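Long-range contacts in phosphoribosylaminoimidazole-succinocarboxamide synthase (Pyrococcus horikoshii, PDB 3U55), which catalyses the ATP-dependent joining of L-aspartate to 5-amino-1-(5-phosphoribosyl)imidazole-4-carboxylate, giving SAICAR in de novo purine biosynthesis: residues M85-V90 with L119-D124; W47-L52 with A189-P194. All coordinates share one frame; numbering follows the deposited sequence.

Contact 1. Residues M85-V90 with L119-D124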
ATOM      1  N   MET A  85     -12.025  15.429 -10.077  1.00 15.51           N
ATOM      2  CA  MET A  85     -11.138  14.275 -10.184  1.00 14.49           C
ATOM      3  C   MET A  85     -10.689  13.749  -8.833  1.00 13.70           C
ATOM      4  O   MET A  85     -10.368  14.519  -7.932  1.00 12.76           O
ATOM      5  CB  MET A  85      -9.917  14.611 -11.052  1.00 17.03           C
ATOM      6  CG  MET A  85     -10.222  14.818 -12.542  1.00 18.36           C
ATOM      7  SD  MET A  85     -10.883  13.368 -13.407  1.00 22.09           S
ATOM      8  CE  MET A  85      -9.463  12.264 -13.308  1.00 19.12           C
ATOM      9  N   TYR A  86     -10.666  12.426  -8.690  1.00 12.51           N
ATOM     10  CA  TYR A  86     -10.007  11.810  -7.539  1.00 11.68           C
ATOM     11  C   TYR A  86      -8.497  11.862  -7.753  1.00 13.09           C
ATOM     12  O   TYR A  86      -8.027  11.620  -8.872  1.00 12.53           O
ATOM     13  CB  TYR A  86     -10.428  10.349  -7.370  1.00 11.75           C
ATOM     14  CG  TYR A  86     -11.859  10.152  -6.933  1.00 12.66           C
ATOM     15  CD1 TYR A  86     -12.236  10.357  -5.605  1.00 13.85           C
ATOM     16  CD2 TYR A  86     -12.836   9.757  -7.846  1.00 15.30           C
ATOM     17  CE1 TYR A  86     -13.548  10.175  -5.192  1.00 11.39           C
ATOM     18  CE2 TYR A  86     -14.155   9.574  -7.447  1.00 13.94           C
ATOM     19  CZ  TYR A  86     -14.504   9.778  -6.122  1.00 13.90           C
ATOM     20  OH  TYR A  86     -15.811   9.588  -5.724  1.00 15.54           O
ATOM     21  N   PRO A  87      -7.730  12.146  -6.682  1.00 13.34           N
ATOM     22  CA  PRO A  87      -6.272  12.165  -6.783  1.00 13.57           C
ATOM     23  C   PRO A  87      -5.709  10.738  -6.732  1.00 13.17           C
ATOM     24  O   PRO A  87      -4.845  10.444  -5.908  1.00 14.23           O
ATOM     25  CB  PRO A  87      -5.845  12.969  -5.547  1.00 14.33           C
ATOM     26  CG  PRO A  87      -6.909  12.731  -4.554  1.00 13.05           C
ATOM     27  CD  PRO A  87      -8.198  12.501  -5.326  1.00 14.94           C
ATOM     28  N   LEU A  88      -6.212   9.871  -7.612  1.00 11.71           N
ATOM     29  CA  LEU A  88      -5.839   8.456  -7.612  1.00 11.83           C
ATOM     30  C   LEU A  88      -5.388   7.965  -8.970  1.00 11.12           C
ATOM     31  O   LEU A  88      -5.885   8.413 -10.002  1.00 11.41           O
ATOM     32  CB  LEU A  88      -7.016   7.575  -7.170  1.00 12.78           C
ATOM     33  CG  LEU A  88      -7.665   7.771  -5.798  1.00 14.82           C
ATOM     34  CD1 LEU A  88      -8.944   6.926  -5.701  1.00 14.13           C
ATOM     35  CD2 LEU A  88      -6.689   7.432  -4.669  1.00 11.20           C
ATOM     36  N   GLU A  89      -4.444   7.026  -8.949  1.00 11.01           N
ATOM     37  CA  GLU A  89      -4.207   6.145 -10.079  1.00 12.18           C
ATOM     38  C   GLU A  89      -4.576   4.739  -9.609  1.00 12.15           C
ATOM     39  O   GLU A  89      -4.094   4.281  -8.576  1.00 12.61           O
ATOM     40  CB  GLU A  89      -2.752   6.229 -10.544  1.00 15.62           C
ATOM     41  CG  GLU A  89      -2.438   7.559 -11.239  1.00 19.97           C
ATOM     42  CD  GLU A  89      -0.957   7.760 -11.536  1.00 30.77           C
ATOM     43  OE1 GLU A  89      -0.602   8.870 -11.987  1.00 32.52           O
ATOM     44  OE2 GLU A  89      -0.154   6.824 -11.320  1.00 31.41           O
ATOM     45  N   VAL A  90      -5.467   4.087 -10.347  1.00 10.25           N
ATOM     46  CA  VAL A  90      -5.983   2.775  -9.955  1.00  9.68           C
ATOM     47  C   VAL A  90      -5.409   1.759 -10.926  1.00  9.97           C
ATOM     48  O   VAL A  90      -5.679   1.814 -12.126  1.00 13.11           O
ATOM     49  CB  VAL A  90      -7.526   2.743  -9.965  1.00  9.77           C
ATOM     50  CG1 VAL A  90      -8.062   1.379  -9.502  1.00 11.78           C
ATOM     51  CG2 VAL A  90      -8.085   3.856  -9.076  1.00  8.28           C
ATOM     52  N   LEU A 119      -4.036   1.054  -5.331  1.00  8.92           N
ATOM     53  CA  LEU A 119      -4.365   2.481  -5.348  1.00  8.75           C
ATOM     54  C   LEU A 119      -3.096   3.285  -5.139  1.00 10.85           C
ATOM     55  O   LEU A 119      -2.306   2.980  -4.243  1.00 11.22           O
ATOM     56  CB  LEU A 119      -5.366   2.815  -4.237  1.00  8.73           C
ATOM     57  CG  LEU A 119      -6.662   1.993  -4.214  1.00  8.98           C
ATOM     58  CD1 LEU A 119      -7.467   2.265  -2.944  1.00  9.77           C
ATOM     59  CD2 LEU A 119      -7.494   2.302  -5.452  1.00  8.78           C
ATOM     60  N   TYR A 120      -2.909   4.306  -5.972  1.00 11.31           N
ATOM     61  CA  TYR A 120      -1.778   5.218  -5.855  1.00 11.61           C
ATOM     62  C   TYR A 120      -2.290   6.630  -5.676  1.00  9.83           C
ATOM     63  O   TYR A 120      -3.213   7.064  -6.359  1.00 11.49           O
ATOM     64  CB  TYR A 120      -0.846   5.134  -7.067  1.00 12.34           C
ATOM     65  CG  TYR A 120      -0.144   3.807  -7.158  1.00 12.39           C
ATOM     66  CD1 TYR A 120       1.103   3.616  -6.561  1.00 10.31           C
ATOM     67  CD2 TYR A 120      -0.740   2.728  -7.817  1.00  9.54           C
ATOM     68  CE1 TYR A 120       1.745   2.390  -6.615  1.00 13.98           C
ATOM     69  CE2 TYR A 120      -0.105   1.496  -7.883  1.00 15.53           C
ATOM     70  CZ  TYR A 120       1.139   1.337  -7.284  1.00 15.44           C
ATOM     71  OH  TYR A 120       1.771   0.121  -7.338  1.00 13.92           O
ATOM     72  N   TYR A 121      -1.701   7.324  -4.718  1.00 10.00           N
ATOM     73  CA  TYR A 121      -2.051   8.712  -4.451  1.00 11.65           C
ATOM     74  C   TYR A 121      -1.314   9.623  -5.433  1.00 13.44           C
ATOM     75  O   TYR A 121      -0.087   9.655  -5.446  1.00 15.29           O
ATOM     76  CB  TYR A 121      -1.695   9.042  -3.000  1.00 10.45           C
ATOM     77  CG  TYR A 121      -1.792  10.502  -2.618  1.00 12.52           C
ATOM     78  CD1 TYR A 121      -2.832  11.307  -3.085  1.00 10.91           C
ATOM     79  CD2 TYR A 121      -0.853  11.070  -1.758  1.00 15.11           C
ATOM     80  CE1 TYR A 121      -2.919  12.662  -2.719  1.00 18.86           C
ATOM     81  CE2 TYR A 121      -0.935  12.410  -1.387  1.00 19.18           C
ATOM     82  CZ  TYR A 121      -1.962  13.196  -1.873  1.00 17.84           C
ATOM     83  OH  TYR A 121      -2.027  14.523  -1.490  1.00 19.71           O
ATOM     84  N   LYS A 122      -2.063  10.355  -6.259  1.00 15.44           N
ATOM     85  CA  LYS A 122      -1.455  11.274  -7.228  1.00 17.95           C
ATOM     86  C   LYS A 122      -0.906  12.500  -6.507  1.00 18.30           C
ATOM     87  O   LYS A 122      -1.665  13.343  -6.031  1.00 19.87           O
ATOM     88  CB  LYS A 122      -2.452  11.689  -8.312  1.00 17.87           C
ATOM     89  CG  LYS A 122      -2.734  10.618  -9.351  1.00 20.40           C
ATOM     90  CD  LYS A 122      -3.759  11.091 -10.391  1.00 24.66           C
ATOM     91  CE  LYS A 122      -3.197  12.164 -11.322  1.00 25.33           C
ATOM     92  NZ  LYS A 122      -2.335  11.578 -12.383  1.00 30.13           N
ATOM     93  N   ASN A 123       0.418  12.565  -6.408  1.00 19.39           N
ATOM     94  CA  ASN A 123       1.120  13.624  -5.684  1.00 20.35           C
ATOM     95  C   ASN A 123       2.570  13.619  -6.136  1.00 21.14           C
ATOM     96  O   ASN A 123       3.322  12.722  -5.778  1.00 19.49           O
ATOM     97  CB  ASN A 123       1.024  13.398  -4.164  1.00 18.92           C
ATOM     98  CG  ASN A 123       1.672  14.516  -3.352  1.00 19.99           C
ATOM     99  OD1 ASN A 123       2.856  14.812  -3.505  1.00 23.37           O
ATOM    100  ND2 ASN A 123       0.895  15.127  -2.470  1.00 20.12           N
ATOM    101  N   ASP A 124       2.954  14.621  -6.929  1.00 25.05           N
ATOM    102  CA  ASP A 124       4.297  14.680  -7.521  1.00 27.10           C
ATOM    103  C   ASP A 124       5.407  14.751  -6.475  1.00 27.08           C
ATOM    104  O   ASP A 124       6.437  14.080  -6.611  1.00 27.21           O
ATOM    105  CB  ASP A 124       4.419  15.870  -8.483  1.00 29.41           C
ATOM    106  CG  ASP A 124       3.669  15.656  -9.786  1.00 34.05           C
ATOM    107  OD1 ASP A 124       3.555  14.496 -10.237  1.00 39.06           O
ATOM    108  OD2 ASP A 124       3.207  16.659 -10.371  1.00 42.28           O
TER
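Pro87 O lies at the edge of the Tyr121 ring, 3.6 Å from CD1, and Pro87 CB approaches CE1 of the same ring. One face of that ring carries Asn123 CB, off-centre toward the rim, while Asn123 ND2 donates to Tyr121 OH almost in its own amide plane. The Tyr120 ring, on the other side of the sheet, meets Glu89 O edge-on and in plane at CD2; its hydroxyl is hydrogen-bonded to Glu118. Glu89 and Tyr120 form the antiparallel hydrogen-bonded pair, N to O 2.9 Å in both directions, and Lys122 N adds a bond of 2.8 Å to Pro87 O. Beside Tyr120, the extended Glu89 crosses Lys122 at about a right angle, with CG against CG at 3.6 Å. Bends at chi3 (70°) and chi4 (79°) fold the lysine back, so that NZ reaches the anti lone pair of Glu89 OE1 at 3.2 Å; the same ammonium also forms a salt bridge with Glu177, its stronger partner. Replacing Glu89 with an alanine would probably cost Lys122 one of its acidic partners and uncover the lysine methylenes. Leu88, Val90, Leu119 and Tyr121 share the opposite face, where helix 143-165 packs on the first three. This is a regular antiparallel pairing in the six-stranded sheet, with an inverse gamma turn centred on Pro87 beside the paired residues.

Contact 2. Residues W47-L52 with A189-P194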
ATOM      1  N   TRP A  47      -2.028  10.306 -32.165  1.00 21.41           N
ATOM      2  CA  TRP A  47      -3.153   9.832 -32.967  1.00 21.53           C
ATOM      3  C   TRP A  47      -3.581   8.426 -32.559  1.00 21.23           C
ATOM      4  O   TRP A  47      -4.765   8.177 -32.332  1.00 20.22           O
ATOM      5  CB  TRP A  47      -2.822   9.885 -34.462  1.00 23.53           C
ATOM      6  CG  TRP A  47      -4.008   9.650 -35.355  1.00 24.90           C
ATOM      7  CD1 TRP A  47      -4.854  10.600 -35.866  1.00 28.01           C
ATOM      8  CD2 TRP A  47      -4.476   8.390 -35.848  1.00 27.74           C
ATOM      9  NE1 TRP A  47      -5.820  10.008 -36.643  1.00 30.15           N
ATOM     10  CE2 TRP A  47      -5.614   8.652 -36.648  1.00 30.60           C
ATOM     11  CE3 TRP A  47      -4.049   7.063 -35.689  1.00 29.90           C
ATOM     12  CZ2 TRP A  47      -6.329   7.636 -37.287  1.00 29.45           C
ATOM     13  CZ3 TRP A  47      -4.760   6.054 -36.327  1.00 30.64           C
ATOM     14  CH2 TRP A  47      -5.888   6.349 -37.118  1.00 30.86           C
ATOM     15  N   LEU A  48      -2.610   7.523 -32.447  1.00 20.65           N
ATOM     16  CA  LEU A  48      -2.877   6.146 -32.037  1.00 20.78           C
ATOM     17  C   LEU A  48      -3.514   6.056 -30.652  1.00 19.98           C
ATOM     18  O   LEU A  48      -4.527   5.376 -30.482  1.00 20.87           O
ATOM     19  CB  LEU A  48      -1.598   5.304 -32.108  1.00 19.40           C
ATOM     20  CG  LEU A  48      -1.101   5.055 -33.538  1.00 19.41           C
ATOM     21  CD1 LEU A  48       0.385   4.692 -33.543  1.00 17.89           C
ATOM     22  CD2 LEU A  48      -1.947   3.992 -34.249  1.00 21.08           C
ATOM     23  N   ASN A  49      -2.933   6.744 -29.674  1.00 20.29           N
ATOM     24  CA  ASN A  49      -3.482   6.736 -28.313  1.00 19.37           C
ATOM     25  C   ASN A  49      -4.891   7.329 -28.234  1.00 20.11           C
ATOM     26  O   ASN A  49      -5.747   6.805 -27.510  1.00 20.28           O
ATOM     27  CB  ASN A  49      -2.534   7.430 -27.327  1.00 19.36           C
ATOM     28  CG  ASN A  49      -1.250   6.644 -27.095  1.00 17.52           C
ATOM     29  OD1 ASN A  49      -1.149   5.477 -27.464  1.00 20.76           O
ATOM     30  ND2 ASN A  49      -0.260   7.291 -26.494  1.00 23.46           N
ATOM     31  N   ALA A  50      -5.134   8.398 -28.995  1.00 20.04           N
ATOM     32  CA  ALA A  50      -6.466   9.003 -29.076  1.00 19.85           C
ATOM     33  C   ALA A  50      -7.487   8.019 -29.654  1.00 20.33           C
ATOM     34  O   ALA A  50      -8.553   7.807 -29.063  1.00 17.02           O
ATOM     35  CB  ALA A  50      -6.429  10.283 -29.898  1.00 20.34           C
ATOM     36  N   GLN A  51      -7.143   7.416 -30.793  1.00 19.35           N
ATOM     37  CA  GLN A  51      -8.021   6.479 -31.496  1.00 20.40           C
ATOM     38  C   GLN A  51      -8.331   5.244 -30.654  1.00 19.25           C
ATOM     39  O   GLN A  51      -9.486   4.805 -30.576  1.00 17.73           O
ATOM     40  CB  GLN A  51      -7.409   6.047 -32.835  1.00 21.44           C
ATOM     41  CG  GLN A  51      -7.286   7.151 -33.873  1.00 25.94           C
ATOM     42  CD  GLN A  51      -8.622   7.730 -34.297  1.00 32.63           C
ATOM     43  OE1 GLN A  51      -9.533   7.006 -34.692  1.00 34.26           O
ATOM     44  NE2 GLN A  51      -8.739   9.047 -34.225  1.00 34.96           N
ATOM     45  N   LEU A  52      -7.297   4.690 -30.029  1.00 17.31           N
ATOM     46  CA  LEU A  52      -7.468   3.516 -29.174  1.00 17.19           C
ATOM     47  C   LEU A  52      -8.286   3.821 -27.912  1.00 15.62           C
ATOM     48  O   LEU A  52      -9.091   2.992 -27.473  1.00 17.23           O
ATOM     49  CB  LEU A  52      -6.112   2.893 -28.836  1.00 16.38           C
ATOM     50  CG  LEU A  52      -5.427   2.217 -30.028  1.00 17.43           C
ATOM     51  CD1 LEU A  52      -3.959   1.956 -29.734  1.00 18.13           C
ATOM     52  CD2 LEU A  52      -6.140   0.925 -30.431  1.00 18.83           C
ATOM     53  N   ALA A 189     -12.160   8.283 -16.251  1.00 13.19           N
ATOM     54  CA  ALA A 189     -11.575   9.436 -16.943  1.00 13.73           C
ATOM     55  C   ALA A 189     -10.241   9.097 -17.615  1.00 13.35           C
ATOM     56  O   ALA A 189     -10.017   7.946 -17.996  1.00 12.59           O
ATOM     57  CB  ALA A 189     -11.425  10.610 -15.971  1.00 14.78           C
ATOM     58  N   ASP A 190      -9.376  10.105 -17.774  1.00 13.34           N
ATOM     59  CA  ASP A 190      -8.051   9.942 -18.389  1.00 14.18           C
ATOM     60  C   ASP A 190      -8.130   9.205 -19.740  1.00 14.80           C
ATOM     61  O   ASP A 190      -9.000   9.517 -20.568  1.00 14.49           O
ATOM     62  CB  ASP A 190      -7.052   9.282 -17.408  1.00 14.31           C
ATOM     63  CG  ASP A 190      -5.596   9.493 -17.817  1.00 19.26           C
ATOM     64  OD1 ASP A 190      -4.875   8.491 -18.012  1.00 16.68           O
ATOM     65  OD2 ASP A 190      -5.173  10.659 -17.958  1.00 18.05           O
ATOM     66  N   GLU A 191      -7.236   8.240 -19.955  1.00 14.70           N
ATOM     67  CA  GLU A 191      -7.112   7.549 -21.242  1.00 15.24           C
ATOM     68  C   GLU A 191      -7.016   6.040 -21.046  1.00 14.76           C
ATOM     69  O   GLU A 191      -6.770   5.563 -19.932  1.00 15.14           O
ATOM     70  CB  GLU A 191      -5.862   8.046 -21.996  1.00 16.04           C
ATOM     71  CG  GLU A 191      -4.540   7.588 -21.372  1.00 17.20           C
ATOM     72  CD  GLU A 191      -3.304   8.041 -22.141  1.00 23.84           C
ATOM     73  OE1 GLU A 191      -3.029   7.507 -23.238  1.00 20.03           O
ATOM     74  OE2 GLU A 191      -2.592   8.924 -21.629  1.00 26.17           O
ATOM     75  N   ILE A 192      -7.205   5.297 -22.133  1.00 13.61           N
ATOM     76  CA  ILE A 192      -6.925   3.861 -22.151  1.00 13.96           C
ATOM     77  C   ILE A 192      -6.175   3.585 -23.446  1.00 12.92           C
ATOM     78  O   ILE A 192      -6.757   3.647 -24.531  1.00 14.72           O
ATOM     79  CB  ILE A 192      -8.206   2.984 -22.070  1.00 13.39           C
ATOM     80  CG1 ILE A 192      -9.038   3.324 -20.830  1.00 14.64           C
ATOM     81  CG2 ILE A 192      -7.837   1.494 -22.066  1.00 15.07           C
ATOM     82  CD1 ILE A 192     -10.387   2.628 -20.782  1.00 15.40           C
ATOM     83  N   SER A 193      -4.882   3.300 -23.323  1.00 12.88           N
ATOM     84  CA  SER A 193      -3.995   3.209 -24.478  1.00 13.65           C
ATOM     85  C   SER A 193      -2.770   2.356 -24.157  1.00 14.14           C
ATOM     86  O   SER A 193      -2.567   1.964 -23.005  1.00 13.87           O
ATOM     87  CB  SER A 193      -3.533   4.614 -24.885  1.00 12.87           C
ATOM     88  OG  SER A 193      -2.573   5.100 -23.965  1.00 12.76           O
ATOM     89  N   PRO A 194      -1.929   2.081 -25.174  1.00 14.31           N
ATOM     90  CA  PRO A 194      -0.674   1.377 -24.914  1.00 15.10           C
ATOM     91  C   PRO A 194       0.292   2.159 -24.010  1.00 14.79           C
ATOM     92  O   PRO A 194       1.296   1.600 -23.565  1.00 15.25           O
ATOM     93  CB  PRO A 194      -0.082   1.201 -26.315  1.00 14.14           C
ATOM     94  CG  PRO A 194      -1.264   1.234 -27.228  1.00 15.91           C
ATOM     95  CD  PRO A 194      -2.167   2.252 -26.619  1.00 14.94           C
TER
HETATM   96  O   HOH W   1      -1.005   9.404 -24.173  1.00 31.87           O
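Beside Asn49, Glu191 OE1 is held by two groups: Ser193 OG of its own segment donates to it at 2.6 Å, and a water lies at hydrogen-bonding distance, 2.9 Å. The serine hydroxyl comes in from above the carboxylate, 38° out of its plane. With chi1 74°, Ser193 OG sits between its own backbone N and carbonyl carbon, turned back toward the glutamate two residues earlier. The water accepts a hydrogen bond from Asn49 ND2 (3.2 Å) and so bridges residues 47-52 to 189-194. Glu191 OE2 forms a salt bridge with Lys13, which also pairs with Asp190.

The other end of the Asn49 amide meets carbon. Its OD1 lies 3.5 Å from Pro194 CD and 3.6 Å from Ser193 CB, and this buried oxygen has no hydrogen-bond partner in the model. One helical turn along, Leu52 crosses Pro194 at about a right angle, its CD1 touching the proline ring at CD (3.6 Å) and CG. The backbone is close as well, with Leu52 C 3.7 Å from Ile192 O.

The loop between strands 186-188 and 197-201 is thus laid along helix 45-62, where Ser53 OG links Asn49 O to Ile192 N and Phe56, Phe57 and Leu60 receive the Ile192 side chain. Tyr224 of helix 220-232 packs on both Asn49 and Pro194, and Phe27 of strand 22-27 touches Asn49 and Glu191.

From the N terminus, the chain passes through strands 13-17 and 22-27, the paired strands 30-33 and 38-41, and helix 45-62, which supplies the first half of contact 2. Strands 69-72 and 77-81 complete the four-stranded sheet; strand 84-93 then opens the six-stranded one, and contact 1 closes 28 residues later when strand 111-121 returns beside it. After helix 143-165 and strands 169-180 and 186-188, residues 189-194 come back to helix 45-62 and close contact 2. Contact 1 is therefore nested inside the loop that contact 2 closes. One joins neighbouring strands; the other ties a loop of that sheet to a helix. Their centres are 19 Å apart, yet Met85 CE packs on Ala189 CB at 3.7 Å.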